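Local coordinates for pyrroline-5-carboxylate reductase catalytic N-terminal domain-containing protein (Sinorhizobium meliloti, PDB 4HUJ) that is of unknown function but probably binds a dinucleotide such as NAD(P)+ and may act as an oxidoreductase, at residues V168-N174 against P193-L199. Sequence-based numbering, arbitrary orientation.
Sequences VLFLSGN and PVDLGTL
Leu169 to Leu171 pair in parallel with Pro193 to Asp195, joining the two strands of a beta-alpha-beta crossover through helix 176-188. The unit lies at one end of a mixed sheet consistent with a Rossmann-type dinucleotide-binding fold. Backbone bonds form the ladder: Val194 N to Leu169 O and Leu171 N to Val194 O. Leu196 N lies 2.9 Å from Leu171 O, and its N-H points nearly straight at the oxygen (169°). Asp195 OD1 accepts from Gly197 N, an Asx turn. Gly173 N donates to Gly197 O at 2.8 Å.

Phe170 and Val194 share one face of the sheet and lie side by side. Phe170 CD1 is 3.6 Å from Val194 CB. Leu196 CD2 reaches Phe170 CD1 at 3.7 Å. Val168 CG1 sits over the centre of one ring face. On the other face of the sheet, Leu171 CD2 packs 3.8 Å from Pro193 CB, and Pro193 also touches helix 176-188.

Ser172 OG bonds Gln206 OE1 and Ser202 OG in helix 199-206. Thr198 is the N-cap of that helix, its OG1 bonded to Ala201 N. Asn174 has CG anti to the carbonyl carbon (chi1 -62°), which brings its amide to the helix start. There Asn174 OD1 accepts from Leu199 N at 3.1 Å, with the donor tilted 28° from the amide carbonyl plane.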
loop_
_atom_site.group_PDB
_atom_site.type_symbol
_atom_site.label_atom_id
_atom_site.label_comp_id
_atom_site.label_asym_id
_atom_site.label_seq_id
_atom_site.Cartn_x
_atom_site.Cartn_y
_atom_site.Cartn_z
ATOM N N VAL A 168 -6.986 -0.789 13.247
ATOM C CA VAL A 168 -7.050 -2.008 12.451
ATOM C C VAL A 168 -6.838 -1.730 10.969
ATOM O O VAL A 168 -7.476 -0.837 10.394
ATOM C CB VAL A 168 -8.401 -2.746 12.647
ATOM C CG1 VAL A 168 -8.557 -3.906 11.651
ATOM C CG2 VAL A 168 -8.518 -3.250 14.078
ATOM N N LEU A 169 -5.938 -2.508 10.373
ATOM C CA LEU A 169 -5.782 -2.552 8.922
ATOM C C LEU A 169 -6.089 -3.957 8.432
ATOM O O LEU A 169 -5.350 -4.906 8.718
ATOM C CB LEU A 169 -4.370 -2.132 8.492
ATOM C CG LEU A 169 -4.087 -0.629 8.431
ATOM C CD1 LEU A 169 -2.618 -0.374 8.125
ATOM C CD2 LEU A 169 -4.971 0.073 7.399
ATOM N N PHE A 170 -7.196 -4.094 7.711
ATOM C CA PHE A 170 -7.512 -5.351 7.037
ATOM C C PHE A 170 -6.587 -5.584 5.840
ATOM O O PHE A 170 -6.164 -4.641 5.167
ATOM C CB PHE A 170 -8.984 -5.377 6.597
ATOM C CG PHE A 170 -9.956 -5.343 7.741
ATOM C CD1 PHE A 170 -10.168 -6.478 8.523
ATOM C CD2 PHE A 170 -10.644 -4.169 8.057
ATOM C CE1 PHE A 170 -11.062 -6.453 9.597
ATOM C CE2 PHE A 170 -11.545 -4.129 9.131
ATOM C CZ PHE A 170 -11.758 -5.276 9.898
ATOM N N LEU A 171 -6.250 -6.847 5.595
ATOM C CA LEU A 171 -5.491 -7.221 4.396
ATOM C C LEU A 171 -6.007 -8.542 3.858
ATOM O O LEU A 171 -6.726 -9.262 4.549
ATOM C CB LEU A 171 -3.982 -7.306 4.675
ATOM C CG LEU A 171 -3.484 -8.481 5.529
ATOM C CD1 LEU A 171 -2.088 -8.891 5.103
ATOM C CD2 LEU A 171 -3.512 -8.125 7.017
ATOM N N SER A 172 -5.652 -8.846 2.614
ATOM C CA SER A 172 -6.076 -10.079 1.977
ATOM C C SER A 172 -5.171 -10.349 0.783
ATOM O O SER A 172 -4.405 -9.480 0.364
ATOM C CB SER A 172 -7.540 -10.003 1.532
ATOM O OG SER A 172 -7.787 -8.839 0.760
ATOM N N GLY A 173 -5.261 -11.553 0.243
ATOM C CA GLY A 173 -4.366 -11.959 -0.835
ATOM C C GLY A 173 -4.298 -13.468 -0.946
ATOM O O GLY A 173 -4.581 -14.190 0.018
ATOM N N ASN A 174 -3.904 -13.939 -2.125
ATOM C CA ASN A 174 -3.946 -15.368 -2.433
ATOM C C ASN A 174 -2.759 -16.168 -1.906
ATOM O O ASN A 174 -2.819 -17.405 -1.825
ATOM C CB ASN A 174 -4.100 -15.565 -3.938
ATOM C CG ASN A 174 -5.385 -14.980 -4.475
ATOM O OD1 ASN A 174 -6.373 -14.830 -3.749
ATOM N ND2 ASN A 174 -5.382 -14.636 -5.755
ATOM N N PRO A 193 -2.941 -5.862 12.177
ATOM C CA PRO A 193 -3.347 -6.488 10.927
ATOM C C PRO A 193 -4.453 -7.509 11.168
ATOM O O PRO A 193 -4.434 -8.234 12.176
ATOM C CB PRO A 193 -2.066 -7.172 10.438
ATOM C CG PRO A 193 -1.315 -7.493 11.680
ATOM C CD PRO A 193 -1.656 -6.399 12.672
ATOM N N VAL A 194 -5.440 -7.531 10.277
ATOM C CA VAL A 194 -6.420 -8.612 10.261
ATOM C C VAL A 194 -6.461 -9.172 8.848
ATOM O O VAL A 194 -6.946 -8.513 7.926
ATOM C CB VAL A 194 -7.836 -8.167 10.711
ATOM C CG1 VAL A 194 -8.805 -9.345 10.630
ATOM C CG2 VAL A 194 -7.813 -7.604 12.144
ATOM N N ASP A 195 -5.941 -10.387 8.693
ATOM C CA ASP A 195 -5.889 -11.069 7.401
ATOM C C ASP A 195 -7.208 -11.794 7.124
ATOM O O ASP A 195 -7.519 -12.809 7.763
ATOM C CB ASP A 195 -4.703 -12.044 7.395
ATOM C CG ASP A 195 -4.509 -12.750 6.064
ATOM O OD1 ASP A 195 -5.353 -12.622 5.149
ATOM O OD2 ASP A 195 -3.488 -13.458 5.937
ATOM N N LEU A 196 -7.968 -11.271 6.166
ATOM C CA LEU A 196 -9.298 -11.781 5.833
ATOM C C LEU A 196 -9.265 -13.028 4.963
ATOM O O LEU A 196 -10.300 -13.663 4.754
ATOM C CB LEU A 196 -10.122 -10.703 5.124
ATOM C CG LEU A 196 -10.423 -9.424 5.915
ATOM C CD1 LEU A 196 -10.953 -8.340 4.985
ATOM C CD2 LEU A 196 -11.402 -9.683 7.060
ATOM N N GLY A 197 -8.088 -13.363 4.448
ATOM C CA GLY A 197 -7.928 -14.516 3.571
ATOM C C GLY A 197 -7.663 -14.133 2.122
ATOM O O GLY A 197 -6.965 -13.158 1.853
ATOM N N THR A 198 -8.225 -14.907 1.195
ATOM C CA THR A 198 -8.007 -14.706 -0.243
ATOM C C THR A 198 -8.652 -13.440 -0.793
ATOM O O THR A 198 -9.512 -12.839 -0.156
ATOM C CB THR A 198 -8.540 -15.889 -1.086
ATOM O OG1 THR A 198 -9.965 -15.992 -0.937
ATOM C CG2 THR A 198 -7.872 -17.181 -0.679
ATOM N N LEU A 199 -8.246 -13.045 -2.000
ATOM C CA LEU A 199 -8.911 -11.920 -2.661
ATOM C C LEU A 199 -10.390 -12.203 -2.912
ATOM O O LEU A 199 -11.215 -11.289 -2.826
ATOM C CB LEU A 199 -8.213 -11.553 -3.976
ATOM C CG LEU A 199 -6.767 -11.063 -3.895
ATOM C CD1 LEU A 199 -6.260 -10.719 -5.292
ATOM C CD2 LEU A 199 -6.620 -9.868 -2.944
#